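Local atomic coordinates of 5-carboxymethyl-2-hydroxymuconate semialdehyde dehydrogenase (Thermus thermophilus, PDB entry 2D4E), a protein that probably oxidises 5-carboxymethyl-2-hydroxymuconate semialdehyde to the corresponding acid using NAD, as a member of the aldehyde dehydrogenase family. Residues Glu210-Glu214 with Ala215-Pro219; His29-Gly33 with Glu34-Ser38; Met460-Leu463 with Asn464-Asn467; Asp320-Gly323 with Lys324-Arg328. All coordinates share one frame; numbering follows the deposited sequence.

Interaction 1 of 4, residues Glu210-Glu214 with Ala215-Pro219; sequences EILKE and ADLPP
L212 and L217 lie side by side where helix 203-214 ends, and the turn between them is a Schellman motif. D216 leaves the helix with a positive phi of 65°, and two backbone bonds return to the last turn: D216 N gives its hydrogen to K213 O at 2.9 Å, while the straight but weak bond from L217 N reaches L212 O at 3.3 Å. A215 N still follows the helix, bonding I211 O at 2.9 Å.

The side chain of L217 can be followed outward. Its CB rests 3.8 Å from L212 O, and CG stays near the same oxygen. With CG turned beside its own backbone N (chi1 -84°), L217 sends CD1 back along the helix to meet L212 CD2 at 3.7 Å and L212 CG at 3.8 Å. Both leucines continue onto F222 of strand 222-224, and L212 also meets I95 of helix 85-101. E214 points elsewhere, its carboxylate held by K101 and H102.

The chemistry is thus divided: backbone bonds engage the carbonyls of I211, L212 and K213, and the leucine pair forms the hydrophobic contact that commonly accompanies a Schellman turn.

Interaction 2 of 4, residues His29-Gly33 with Glu34-Ser38; sequences HFIAG and EFVPS
S38 OG is gripped twice: it receives the NE2 hydrogen of H29 at 2.8 Å, nearly straight (169°) and in the plane of the imidazole, and it also bonds the carbonyl O of R60. The other ring nitrogen, ND1 of H29, pairs with the backbone N of Q226, so both ends of the imidazole are fixed, consistent with a neutral ring protonated on NE2.

From this anchor the chain forms a two-stranded hairpin. H29 and V36 are a hydrogen-bonded antiparallel pair, as are I31 and E34, whose I31 N to E34 O bond is 2.9 Å. The type I' turn between them carries A32 and G33 at positive phi; at G33 a side chain would press on the preceding carbonyl.

On the face with F30 and F35 the rings make a T-shaped contact. F30 has CG anti to its backbone N (chi1 -170°), which brings CD1 over the centre of the F35 ring, 3.6 Å from F35 CE1, with planes at 67°. An alanine in place of F35 would probably leave the F30 edge without its aromatic face and open a gap beside helix 203-214.

That helix packs A209 against both phenylalanines, helix 63-80 sets R68 against I31 and V36, and backbone bonds tie F30 to L224 of strand 222-224.

Interaction 3 of 4, residues Met460-Leu463 with Asn464-Asn467; sequences MVYL and NSHN
Y462 spreads the face of its ring over the backbone of N467, a CH-pi contact in which N467 CA stands 4.1 Å from the ring centroid, nearly over its centre. The tyrosine torsion makes this possible: Y462 places CG beside its own backbone N (chi1 -66°), which leans the ring over the loop that follows the strand and lays it above N467 CA. Separately, N467 swings CG anti to its N (chi1 -163°) and carries its amide out toward the phenol end. There N467 ND2 lies 3.6 Å from Y462 CE2, the amide turned 41° from the ring plane.

A water bridges the Y462 hydroxyl and the N467 amide, 2.9 Å from Y462 OH and accepting from N467 ND2 at 3.1 Å; it sits at the ring edge, in plane. N467 ND2 has a second partner in the hydroxyl of Y440, whose ring meets that of Y462. In the loop between Y462 and N467, S465 turns OG forward along the chain and donates to H466 O at 2.7 Å on a carbonyl lone pair. A leucine replacing Y462 would probably leave the bridging water without one of its holders and N467 CA without its aromatic cover.

Strand 460-463 is the outermost strand of its sheet within the chain, bonded to strand 438-442 on one side; M460, V461 and Y462 pair in a parallel ladder with a strand of a second subunit, which carries the sheet across the interface.

Interaction 4 of 4, residues Asp320-Gly323 with Lys324-Arg328; sequences DFVG and KVVER
D320 and K324 meet one turn apart in a salt bridge, K324 NZ lying 2.7 Å from D320 OD2 and using the syn lone pair of that oxygen. The lysine reaches it with an extended chain whose CE also passes 3.2 Å from OD2, and D320 helps by setting its carboxylate anti to the backbone N (chi1 -172°). A turn further, G323 O accepts twice: E327 N at 3.2 Å, and a water at 3.0 Å. The same water donates to E327 OE2 at 2.8 Å, a position that E327 attains by bending at chi2 (-46°), and OE2 is drawn in addition into a salt bridge with R330.

Another flank of the helix is apolar. F321 CE2 touches V325 CG2 at 3.8 Å, and V322 CG1 approaches V326 CG2 more loosely, at 4.4 Å. With charged D320, K324 and E327 on one flank and F321, V322, V325 and V326 facing the sheet, helix 315-331 is amphipathic; it belongs to an alpha/beta domain and directly follows strand 310-314 of the mixed sheet.

Beyond the first shell, V313 and A417 of the sheet meet V322, L311 and L415 meet V325, and L371 meets both V322 and V326. L290 of helix 286-298 packs on F321 and V325. R328 makes a salt bridge with D291 of that same helix, and its NH2 also bonds the carbonyl O of F513 of a second subunit.

How the interactions relate
Followed from the N terminus, the four contacts come in series, none nesting in or crossing another. Interaction 2 closes the early hairpin 29-38; interaction 1 ends helix 203-214 much later, yet the two touch, because E210 CG and the aliphatic part of K213 pack on the F30 and F35 rings. Together they tie the hairpin to the helix that precedes strand 222-224 of the parallel sheet. Interaction 4 lies within helix 315-331, and interaction 3 turns the chain off strand 460-463; their centres are about 20 Å apart, on the other side of the chain's centre, and both are built around the mixed sheet, one in a helix packing on it, one at its edge within the chain.

Interaction 1 of 4, residues Glu210-Glu214 with Ala215-Pro219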
loop_
_atom_site.group_PDB
_atom_site.type_symbol
_atom_site.label_atom_id
_atom_site.label_comp_id
_atom_site.label_asym_id
_atom_site.label_seq_id
_atom_site.Cartn_x
_atom_site.Cartn_y
_atom_site.Cartn_z
ATOM N N GLU C 210 -15.257 31.874 13.744
ATOM C CA GLU C 210 -15.210 32.247 15.156
ATOM C C GLU C 210 -14.630 31.090 15.952
ATOM O O GLU C 210 -13.760 31.278 16.801
ATOM C CB GLU C 210 -16.609 32.578 15.685
ATOM C CG GLU C 210 -17.239 33.807 15.050
ATOM C CD GLU C 210 -18.549 34.201 15.710
ATOM O OE1 GLU C 210 -19.227 35.110 15.187
ATOM O OE2 GLU C 210 -18.897 33.608 16.753
ATOM N N ILE C 211 -15.115 29.891 15.654
ATOM C CA ILE C 211 -14.661 28.692 16.330
ATOM C C ILE C 211 -13.183 28.415 16.074
ATOM O O ILE C 211 -12.445 28.099 17.002
ATOM C CB ILE C 211 -15.513 27.479 15.906
ATOM C CG1 ILE C 211 -16.939 27.657 16.445
ATOM C CG2 ILE C 211 -14.889 26.186 16.417
ATOM C CD1 ILE C 211 -17.924 26.619 15.964
ATOM N N LEU C 212 -12.740 28.524 14.826
ATOM C CA LEU C 212 -11.331 28.284 14.545
ATOM C C LEU C 212 -10.471 29.305 15.279
ATOM O O LEU C 212 -9.335 29.014 15.646
ATOM C CB LEU C 212 -11.049 28.330 13.042
ATOM C CG LEU C 212 -11.097 26.946 12.379
ATOM C CD1 LEU C 212 -12.471 26.307 12.597
ATOM C CD2 LEU C 212 -10.786 27.065 10.899
ATOM N N LYS C 213 -11.013 30.502 15.498
ATOM C CA LYS C 213 -10.269 31.523 16.221
ATOM C C LYS C 213 -10.273 31.153 17.702
ATOM O O LYS C 213 -9.309 31.413 18.415
ATOM C CB LYS C 213 -10.895 32.908 16.032
ATOM C CG LYS C 213 -10.202 34.000 16.846
ATOM C CD LYS C 213 -10.849 35.360 16.632
ATOM C CE LYS C 213 -10.297 36.417 17.594
ATOM N NZ LYS C 213 -8.830 36.640 17.424
ATOM N N GLU C 214 -11.364 30.547 18.163
ATOM C CA GLU C 214 -11.452 30.134 19.554
ATOM C C GLU C 214 -10.478 28.981 19.790
ATOM O O GLU C 214 -10.024 28.759 20.916
ATOM C CB GLU C 214 -12.877 29.692 19.911
ATOM C CG GLU C 214 -13.047 29.357 21.394
ATOM C CD GLU C 214 -14.450 28.889 21.758
ATOM O OE1 GLU C 214 -14.682 28.581 22.946
ATOM O OE2 GLU C 214 -15.321 28.823 20.870
ATOM N N ALA C 215 -10.161 28.246 18.725
ATOM C CA ALA C 215 -9.232 27.123 18.815
ATOM C C ALA C 215 -7.814 27.680 18.774
ATOM O O ALA C 215 -6.843 26.949 18.944
ATOM C CB ALA C 215 -9.452 26.151 17.655
ATOM N N ASP C 216 -7.722 28.985 18.533
ATOM C CA ASP C 216 -6.458 29.715 18.479
ATOM C C ASP C 216 -5.505 29.330 17.342
ATOM O O ASP C 216 -4.289 29.285 17.530
ATOM C CB ASP C 216 -5.741 29.604 19.834
ATOM C CG ASP C 216 -4.532 30.526 19.940
ATOM O OD1 ASP C 216 -4.619 31.687 19.484
ATOM O OD2 ASP C 216 -3.497 30.092 20.492
ATOM N N LEU C 217 -6.049 29.054 16.159
ATOM C CA LEU C 217 -5.197 28.724 15.019
ATOM C C LEU C 217 -4.319 29.944 14.763
ATOM O O LEU C 217 -4.744 31.075 14.997
ATOM C CB LEU C 217 -6.027 28.458 13.761
ATOM C CG LEU C 217 -6.651 27.091 13.472
ATOM C CD1 LEU C 217 -7.307 27.146 12.088
ATOM C CD2 LEU C 217 -5.588 25.994 13.505
ATOM N N PRO C 218 -3.080 29.738 14.295
ATOM C CA PRO C 218 -2.221 30.895 14.036
ATOM C C PRO C 218 -2.865 31.815 12.997
ATOM O O PRO C 218 -3.611 31.357 12.128
ATOM C CB PRO C 218 -0.932 30.260 13.536
ATOM C CG PRO C 218 -0.884 28.989 14.314
ATOM C CD PRO C 218 -2.308 28.487 14.199
ATOM N N PRO C 219 -2.584 33.127 13.077
ATOM C CA PRO C 219 -3.139 34.111 12.143
ATOM C C PRO C 219 -2.762 33.787 10.706
ATOM O O PRO C 219 -1.608 33.482 10.423
ATOM C CB PRO C 219 -2.504 35.428 12.595
ATOM C CG PRO C 219 -2.152 35.182 14.033
ATOM C CD PRO C 219 -1.648 33.767 14.016
#

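Interaction 2 of 4, residues His29-Gly33 with Glu34-Ser38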
loop_
_atom_site.group_PDB
_atom_site.type_symbol
_atom_site.label_atom_id
_atom_site.label_comp_id
_atom_site.label_asym_id
_atom_site.label_seq_id
_atom_site.Cartn_x
_atom_site.Cartn_y
_atom_site.Cartn_z
ATOM N N HIS C 29 -15.834 38.949 7.126
ATOM C CA HIS C 29 -14.757 38.128 6.600
ATOM C C HIS C 29 -13.811 37.891 7.765
ATOM O O HIS C 29 -13.879 38.580 8.781
ATOM C CB HIS C 29 -13.952 38.871 5.523
ATOM C CG HIS C 29 -14.784 39.528 4.469
ATOM N ND1 HIS C 29 -15.609 38.822 3.618
ATOM C CD2 HIS C 29 -14.892 40.829 4.105
ATOM C CE1 HIS C 29 -16.187 39.661 2.775
ATOM N NE2 HIS C 29 -15.769 40.883 3.049
ATOM N N PHE C 30 -12.941 36.900 7.622
ATOM C CA PHE C 30 -11.933 36.638 8.631
ATOM C C PHE C 30 -10.639 36.621 7.828
ATOM O O PHE C 30 -10.378 35.689 7.064
ATOM C CB PHE C 30 -12.128 35.293 9.325
ATOM C CG PHE C 30 -11.244 35.124 10.524
ATOM C CD1 PHE C 30 -11.556 35.759 11.724
ATOM C CD2 PHE C 30 -10.059 34.394 10.438
ATOM C CE1 PHE C 30 -10.702 35.674 12.822
ATOM C CE2 PHE C 30 -9.194 34.302 11.532
ATOM C CZ PHE C 30 -9.517 34.945 12.726
ATOM N N ILE C 31 -9.843 37.668 7.993
ATOM C CA ILE C 31 -8.599 37.804 7.255
ATOM C C ILE C 31 -7.426 38.112 8.172
ATOM O O ILE C 31 -7.534 38.937 9.080
ATOM C CB ILE C 31 -8.745 38.918 6.198
ATOM C CG1 ILE C 31 -9.902 38.566 5.256
ATOM C CG2 ILE C 31 -7.442 39.099 5.435
ATOM C CD1 ILE C 31 -10.277 39.659 4.291
ATOM N N ALA C 32 -6.310 37.434 7.936
ATOM C CA ALA C 32 -5.110 37.634 8.733
ATOM C C ALA C 32 -5.412 37.661 10.237
ATOM O O ALA C 32 -4.929 38.533 10.962
ATOM C CB ALA C 32 -4.418 38.930 8.310
ATOM N N GLY C 33 -6.231 36.719 10.695
ATOM C CA GLY C 33 -6.546 36.631 12.113
ATOM C C GLY C 33 -7.566 37.574 12.737
ATOM O O GLY C 33 -7.646 37.651 13.960
ATOM N N GLU C 34 -8.352 38.274 11.924
ATOM C CA GLU C 34 -9.350 39.204 12.452
ATOM C C GLU C 34 -10.615 39.252 11.605
ATOM O O GLU C 34 -10.566 39.034 10.391
ATOM C CB GLU C 34 -8.784 40.630 12.510
ATOM C CG GLU C 34 -7.634 40.849 13.475
ATOM C CD GLU C 34 -7.188 42.306 13.509
ATOM O OE1 GLU C 34 -6.224 42.619 14.246
ATOM O OE2 GLU C 34 -7.804 43.137 12.797
ATOM N N PHE C 35 -11.746 39.542 12.246
ATOM C CA PHE C 35 -12.997 39.678 11.511
ATOM C C PHE C 35 -13.038 41.103 10.977
ATOM O O PHE C 35 -12.841 42.058 11.723
ATOM C CB PHE C 35 -14.207 39.427 12.411
ATOM C CG PHE C 35 -14.445 37.976 12.700
ATOM C CD1 PHE C 35 -13.983 37.400 13.880
ATOM C CD2 PHE C 35 -15.095 37.170 11.768
ATOM C CE1 PHE C 35 -14.165 36.035 14.124
ATOM C CE2 PHE C 35 -15.281 35.810 12.002
ATOM C CZ PHE C 35 -14.816 35.241 13.179
ATOM N N VAL C 36 -13.276 41.243 9.679
ATOM C CA VAL C 36 -13.324 42.561 9.067
ATOM C C VAL C 36 -14.379 42.637 7.975
ATOM O O VAL C 36 -14.736 41.626 7.368
ATOM C CB VAL C 36 -11.969 42.937 8.426
ATOM C CG1 VAL C 36 -10.856 42.882 9.467
ATOM C CG2 VAL C 36 -11.673 41.999 7.259
ATOM N N PRO C 37 -14.895 43.849 7.714
ATOM C CA PRO C 37 -15.909 44.061 6.682
ATOM C C PRO C 37 -15.172 44.281 5.373
ATOM O O PRO C 37 -13.943 44.282 5.346
ATOM C CB PRO C 37 -16.595 45.333 7.146
ATOM C CG PRO C 37 -15.424 46.131 7.648
ATOM C CD PRO C 37 -14.653 45.097 8.466
ATOM N N SER C 38 -15.914 44.462 4.291
ATOM C CA SER C 38 -15.283 44.730 3.009
ATOM C C SER C 38 -14.827 46.186 3.092
ATOM O O SER C 38 -15.404 46.970 3.846
ATOM C CB SER C 38 -16.289 44.555 1.877
ATOM O OG SER C 38 -16.821 43.246 1.885
#

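Interaction 3 of 4, residues Met460-Leu463 with Asn464-Asn467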
loop_
_atom_site.group_PDB
_atom_site.type_symbol
_atom_site.label_atom_id
_atom_site.label_comp_id
_atom_site.label_asym_id
_atom_site.label_seq_id
_atom_site.Cartn_x
_atom_site.Cartn_y
_atom_site.Cartn_z
ATOM N N MET C 460 -19.230 6.131 -6.870
ATOM C CA MET C 460 -19.750 5.331 -5.758
ATOM C C MET C 460 -20.975 4.493 -6.118
ATOM O O MET C 460 -21.931 5.000 -6.698
ATOM C CB MET C 460 -20.155 6.234 -4.585
ATOM C CG MET C 460 -19.030 6.727 -3.691
ATOM S SD MET C 460 -18.043 7.969 -4.488
ATOM C CE MET C 460 -19.287 9.165 -4.927
ATOM N N VAL C 461 -20.947 3.217 -5.754
ATOM C CA VAL C 461 -22.078 2.335 -6.001
ATOM C C VAL C 461 -22.505 1.729 -4.667
ATOM O O VAL C 461 -21.674 1.245 -3.892
ATOM C CB VAL C 461 -21.726 1.193 -6.979
ATOM C CG1 VAL C 461 -22.904 0.228 -7.097
ATOM C CG2 VAL C 461 -21.386 1.766 -8.358
ATOM N N TYR C 462 -23.802 1.790 -4.394
ATOM C CA TYR C 462 -24.359 1.236 -3.172
ATOM C C TYR C 462 -25.269 0.078 -3.550
ATOM O O TYR C 462 -26.184 0.223 -4.368
ATOM C CB TYR C 462 -25.146 2.307 -2.414
ATOM C CG TYR C 462 -24.266 3.427 -1.911
ATOM C CD1 TYR C 462 -23.624 3.337 -0.671
ATOM C CD2 TYR C 462 -24.023 4.550 -2.701
ATOM C CE1 TYR C 462 -22.759 4.344 -0.236
ATOM C CE2 TYR C 462 -23.166 5.557 -2.279
ATOM C CZ TYR C 462 -22.538 5.448 -1.046
ATOM O OH TYR C 462 -21.698 6.451 -0.632
ATOM N N LEU C 463 -24.997 -1.079 -2.963
ATOM C CA LEU C 463 -25.783 -2.268 -3.230
ATOM C C LEU C 463 -26.760 -2.510 -2.095
ATOM O O LEU C 463 -26.364 -2.638 -0.937
ATOM C CB LEU C 463 -24.866 -3.481 -3.396
ATOM C CG LEU C 463 -23.815 -3.372 -4.507
ATOM C CD1 LEU C 463 -22.972 -4.642 -4.547
ATOM C CD2 LEU C 463 -24.508 -3.137 -5.846
ATOM N N ASN C 464 -28.043 -2.540 -2.436
ATOM C CA ASN C 464 -29.110 -2.789 -1.472
ATOM C C ASN C 464 -29.161 -1.893 -0.244
ATOM O O ASN C 464 -29.426 -2.356 0.870
ATOM C CB ASN C 464 -29.075 -4.255 -1.041
ATOM C CG ASN C 464 -29.325 -5.193 -2.203
ATOM O OD1 ASN C 464 -30.150 -4.903 -3.071
ATOM N ND2 ASN C 464 -28.624 -6.326 -2.223
ATOM N N SER C 465 -28.930 -0.603 -0.447
ATOM C CA SER C 465 -28.986 0.336 0.659
ATOM C C SER C 465 -28.977 1.756 0.150
ATOM O O SER C 465 -28.750 2.005 -1.032
ATOM C CB SER C 465 -27.790 0.158 1.596
ATOM O OG SER C 465 -26.705 0.965 1.176
ATOM N N HIS C 466 -29.230 2.685 1.066
ATOM C CA HIS C 466 -29.208 4.098 0.750
ATOM C C HIS C 466 -27.747 4.537 0.904
ATOM O O HIS C 466 -26.862 3.707 1.125
ATOM C CB HIS C 466 -30.101 4.866 1.724
ATOM C CG HIS C 466 -29.769 4.621 3.161
ATOM N ND1 HIS C 466 -29.823 3.366 3.729
ATOM C CD2 HIS C 466 -29.356 5.461 4.139
ATOM C CE1 HIS C 466 -29.456 3.444 4.996
ATOM N NE2 HIS C 466 -29.167 4.704 5.270
ATOM N N ASN C 467 -27.502 5.835 0.798
ATOM C CA ASN C 467 -26.156 6.388 0.901
ATOM C C ASN C 467 -25.597 6.320 2.331
ATOM O O ASN C 467 -25.969 7.126 3.183
ATOM C CB ASN C 467 -26.184 7.842 0.413
ATOM C CG ASN C 467 -24.806 8.379 0.092
ATOM O OD1 ASN C 467 -23.967 8.550 0.980
ATOM N ND2 ASN C 467 -24.561 8.639 -1.186
HETATM O O HOH W 1 -21.651 8.960 -2.134
#

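Interaction 4 of 4, residues Asp320-Gly323 with Lys324-Arg328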
loop_
_atom_site.group_PDB
_atom_site.type_symbol
_atom_site.label_atom_id
_atom_site.label_comp_id
_atom_site.label_asym_id
_atom_site.label_seq_id
_atom_site.Cartn_x
_atom_site.Cartn_y
_atom_site.Cartn_z
ATOM N N ASP C 320 -46.617 -1.644 -9.808
ATOM C CA ASP C 320 -46.790 -1.804 -8.374
ATOM C C ASP C 320 -45.777 -1.028 -7.534
ATOM O O ASP C 320 -46.155 -0.312 -6.610
ATOM C CB ASP C 320 -46.716 -3.281 -7.990
ATOM C CG ASP C 320 -47.072 -3.516 -6.534
ATOM O OD1 ASP C 320 -48.280 -3.538 -6.212
ATOM O OD2 ASP C 320 -46.145 -3.656 -5.705
ATOM N N PHE C 321 -44.493 -1.177 -7.851
ATOM C CA PHE C 321 -43.447 -0.507 -7.083
ATOM C C PHE C 321 -43.540 1.008 -7.181
ATOM O O PHE C 321 -43.525 1.703 -6.164
ATOM C CB PHE C 321 -42.056 -0.959 -7.547
ATOM C CG PHE C 321 -40.940 -0.471 -6.662
ATOM C CD1 PHE C 321 -40.683 -1.090 -5.439
ATOM C CD2 PHE C 321 -40.170 0.631 -7.034
ATOM C CE1 PHE C 321 -39.675 -0.614 -4.594
ATOM C CE2 PHE C 321 -39.162 1.117 -6.199
ATOM C CZ PHE C 321 -38.912 0.494 -4.975
ATOM N N VAL C 322 -43.630 1.519 -8.404
ATOM C CA VAL C 322 -43.723 2.957 -8.602
ATOM C C VAL C 322 -44.983 3.490 -7.935
ATOM O O VAL C 322 -44.987 4.594 -7.390
ATOM C CB VAL C 322 -43.724 3.309 -10.096
ATOM C CG1 VAL C 322 -43.968 4.812 -10.289
ATOM C CG2 VAL C 322 -42.385 2.910 -10.704
ATOM N N GLY C 323 -46.048 2.693 -7.974
ATOM C CA GLY C 323 -47.286 3.094 -7.336
ATOM C C GLY C 323 -47.026 3.274 -5.852
ATOM O O GLY C 323 -47.544 4.207 -5.228
ATOM N N LYS C 324 -46.218 2.387 -5.278
ATOM C CA LYS C 324 -45.900 2.487 -3.858
ATOM C C LYS C 324 -44.999 3.680 -3.554
ATOM O O LYS C 324 -45.077 4.259 -2.472
ATOM C CB LYS C 324 -45.266 1.185 -3.365
ATOM C CG LYS C 324 -46.309 0.103 -3.133
ATOM C CD LYS C 324 -45.706 -1.267 -2.952
ATOM C CE LYS C 324 -46.812 -2.303 -2.861
ATOM N NZ LYS C 324 -46.275 -3.677 -2.990
ATOM N N VAL C 325 -44.155 4.055 -4.509
ATOM C CA VAL C 325 -43.277 5.201 -4.312
ATOM C C VAL C 325 -44.153 6.451 -4.255
ATOM O O VAL C 325 -43.954 7.330 -3.410
ATOM C CB VAL C 325 -42.257 5.343 -5.472
ATOM C CG1 VAL C 325 -41.541 6.682 -5.376
ATOM C CG2 VAL C 325 -41.239 4.201 -5.415
ATOM N N VAL C 326 -45.130 6.513 -5.155
ATOM C CA VAL C 326 -46.048 7.645 -5.227
ATOM C C VAL C 326 -46.829 7.865 -3.928
ATOM O O VAL C 326 -46.933 8.994 -3.450
ATOM C CB VAL C 326 -47.050 7.469 -6.393
ATOM C CG1 VAL C 326 -48.084 8.596 -6.384
ATOM C CG2 VAL C 326 -46.299 7.449 -7.716
ATOM N N GLU C 327 -47.382 6.800 -3.358
ATOM C CA GLU C 327 -48.141 6.936 -2.118
ATOM C C GLU C 327 -47.251 7.370 -0.959
ATOM O O GLU C 327 -47.680 8.131 -0.096
ATOM C CB GLU C 327 -48.866 5.629 -1.773
ATOM C CG GLU C 327 -50.004 5.296 -2.737
ATOM C CD GLU C 327 -50.901 6.500 -3.025
ATOM O OE1 GLU C 327 -51.442 7.088 -2.060
ATOM O OE2 GLU C 327 -51.067 6.862 -4.217
ATOM N N ARG C 328 -46.012 6.894 -0.935
ATOM C CA ARG C 328 -45.096 7.297 0.124
ATOM C C ARG C 328 -44.781 8.793 -0.026
ATOM O O ARG C 328 -44.772 9.539 0.951
ATOM C CB ARG C 328 -43.817 6.455 0.066
ATOM C CG ARG C 328 -44.008 5.022 0.558
ATOM C CD ARG C 328 -44.131 4.972 2.076
ATOM N NE ARG C 328 -42.847 5.265 2.708
ATOM C CZ ARG C 328 -41.866 4.376 2.872
ATOM N NH1 ARG C 328 -42.021 3.121 2.467
ATOM N NH2 ARG C 328 -40.712 4.758 3.404
HETATM O O HOH W 2 -50.035 5.366 -6.386
#